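Local atomic coordinates of glucosidase (Croceicoccus marinus, PDB entry 5Z3K), a protein that probably hydrolyses O-glycosidic bonds as a beta-glucosidase of glycoside hydrolase family 39. Residues Thr93-Gly96 / Gln97-Ile101. Numbering follows the deposited sequence.
Sequences TWVG and QTRSI
Gln97 lays its carboxamide beside the indole of Trp94, one turn back on helix 89-100 of the eight-stranded TIM barrel, the helix that leads into strand 104-109. The two side chains run next to each other in the same direction, yet their flat groups stand nearly upright to one another, ring and amide planes 80° apart. Gln97 OE1 meets the edge of the indole near the ring plane, 3.3 Å from Trp94 CD1. With CG anti to the carbonyl carbon (chi1 -71°) and the chain extended beyond it, Gln97 leads back along the helix, and its CG passes 3.2 Å from Thr93 O. On the other branch of the amide, Gln97 NE2 approaches the methyl Thr93 CG2 at 3.5 Å. An N-H of each side chain reaches the neighbouring loop: Trp94 NE1 donates to Ala31 O and Gln97 NE2 to Pro32 O, whereas Gln97 OE1 is buried without a polar partner in the model. A leucine in place of Gln97 would probably leave Pro32 O without its amide donor and the CD1 edge of Trp94 without its oxygen neighbour. Successive i to i+4 bonds define the helical backbone, among them Arg99 N to Val95 O at 2.9 Å, with an N-H...O angle of 165°. Ser100 OG turns back to donate to Gln97 O, a hydrogen bond of 2.8 Å. On the barrel side, where Val95 and Thr98 both touch Ile105, the Thr98 hydroxyl donates back into the helix. Trp94 O is thereby gripped twice, by Thr98 N and by Thr98 OG1, each 2.9 Å away, the two donors arriving from opposite faces of the carbonyl plane.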
loop_
_atom_site.group_PDB
_atom_site.type_symbol
_atom_site.label_atom_id
_atom_site.label_comp_id
_atom_site.label_asym_id
_atom_site.label_seq_id
_atom_site.Cartn_x
_atom_site.Cartn_y
_atom_site.Cartn_z
ATOM N N THR A 93 -17.373 -6.937 -10.063
ATOM C CA THR A 93 -16.677 -6.298 -11.171
ATOM C C THR A 93 -15.269 -5.884 -10.760
ATOM O O THR A 93 -14.295 -6.152 -11.474
ATOM C CB THR A 93 -17.499 -5.108 -11.655
ATOM O OG1 THR A 93 -18.733 -5.611 -12.180
ATOM C CG2 THR A 93 -16.780 -4.329 -12.748
ATOM N N TRP A 94 -15.138 -5.270 -9.585
ATOM C CA TRP A 94 -13.823 -4.829 -9.134
ATOM C C TRP A 94 -12.927 -6.011 -8.783
ATOM O O TRP A 94 -11.711 -5.971 -9.025
ATOM C CB TRP A 94 -13.985 -3.875 -7.954
ATOM C CG TRP A 94 -14.508 -2.514 -8.373
ATOM C CD1 TRP A 94 -14.051 -1.751 -9.405
ATOM C CD2 TRP A 94 -15.563 -1.758 -7.752
ATOM N NE1 TRP A 94 -14.760 -0.572 -9.477
ATOM C CE2 TRP A 94 -15.693 -0.552 -8.476
ATOM C CE3 TRP A 94 -16.421 -1.994 -6.670
ATOM C CZ2 TRP A 94 -16.647 0.425 -8.149
ATOM C CZ3 TRP A 94 -17.373 -1.021 -6.341
ATOM C CH2 TRP A 94 -17.477 0.170 -7.082
ATOM N N VAL A 95 -13.505 -7.072 -8.214
ATOM C CA VAL A 95 -12.724 -8.278 -7.938
ATOM C C VAL A 95 -12.212 -8.880 -9.238
ATOM O O VAL A 95 -11.041 -9.261 -9.355
ATOM C CB VAL A 95 -13.568 -9.283 -7.133
ATOM C CG1 VAL A 95 -12.958 -10.685 -7.164
ATOM C CG2 VAL A 95 -13.732 -8.793 -5.691
ATOM N N GLY A 96 -13.083 -8.965 -10.245
ATOM C CA GLY A 96 -12.648 -9.495 -11.524
ATOM C C GLY A 96 -11.579 -8.637 -12.174
ATOM O O GLY A 96 -10.621 -9.157 -12.749
ATOM N N GLN A 97 -11.712 -7.311 -12.069
ATOM C CA GLN A 97 -10.679 -6.428 -12.607
ATOM C C GLN A 97 -9.349 -6.678 -11.922
ATOM O O GLN A 97 -8.303 -6.770 -12.580
ATOM C CB GLN A 97 -11.074 -4.961 -12.431
ATOM C CG GLN A 97 -12.221 -4.501 -13.332
ATOM C CD GLN A 97 -12.769 -3.149 -12.921
ATOM O OE1 GLN A 97 -12.241 -2.499 -12.011
ATOM N NE2 GLN A 97 -13.842 -2.712 -13.589
ATOM N N THR A 98 -9.373 -6.797 -10.598
ATOM C CA THR A 98 -8.137 -6.969 -9.849
ATOM C C THR A 98 -7.483 -8.298 -10.190
ATOM O O THR A 98 -6.262 -8.364 -10.392
ATOM C CB THR A 98 -8.421 -6.859 -8.349
ATOM O OG1 THR A 98 -9.022 -5.586 -8.062
ATOM C CG2 THR A 98 -7.129 -7.005 -7.556
ATOM N N ARG A 99 -8.279 -9.368 -10.276
ATOM C CA ARG A 99 -7.699 -10.665 -10.606
ATOM C C ARG A 99 -7.167 -10.699 -12.038
ATOM O O ARG A 99 -6.204 -11.425 -12.314
ATOM C CB ARG A 99 -8.722 -11.787 -10.382
ATOM C CG ARG A 99 -9.224 -11.930 -8.932
ATOM C CD ARG A 99 -8.092 -12.315 -7.948
ATOM N NE ARG A 99 -7.563 -13.647 -8.232
ATOM C CZ ARG A 99 -6.342 -14.056 -7.901
ATOM N NH1 ARG A 99 -5.500 -13.233 -7.290
ATOM N NH2 ARG A 99 -5.952 -15.288 -8.195
ATOM N N SER A 100 -7.756 -9.917 -12.954
ATOM C CA SER A 100 -7.324 -9.956 -14.343
ATOM C C SER A 100 -5.924 -9.382 -14.541
ATOM O O SER A 100 -5.288 -9.687 -15.551
ATOM C CB SER A 100 -8.332 -9.213 -15.229
ATOM O OG SER A 100 -8.138 -7.816 -15.150
ATOM N N ILE A 101 -5.429 -8.565 -13.609
ATOM C CA ILE A 101 -4.054 -8.080 -13.665
ATOM C C ILE A 101 -3.140 -8.866 -12.729
ATOM O O ILE A 101 -1.984 -8.481 -12.532
ATOM C CB ILE A 101 -3.977 -6.571 -13.370
ATOM C CG1 ILE A 101 -4.357 -6.272 -11.909
ATOM C CG2 ILE A 101 -4.840 -5.776 -14.364
ATOM C CD1 ILE A 101 -3.907 -4.919 -11.436
#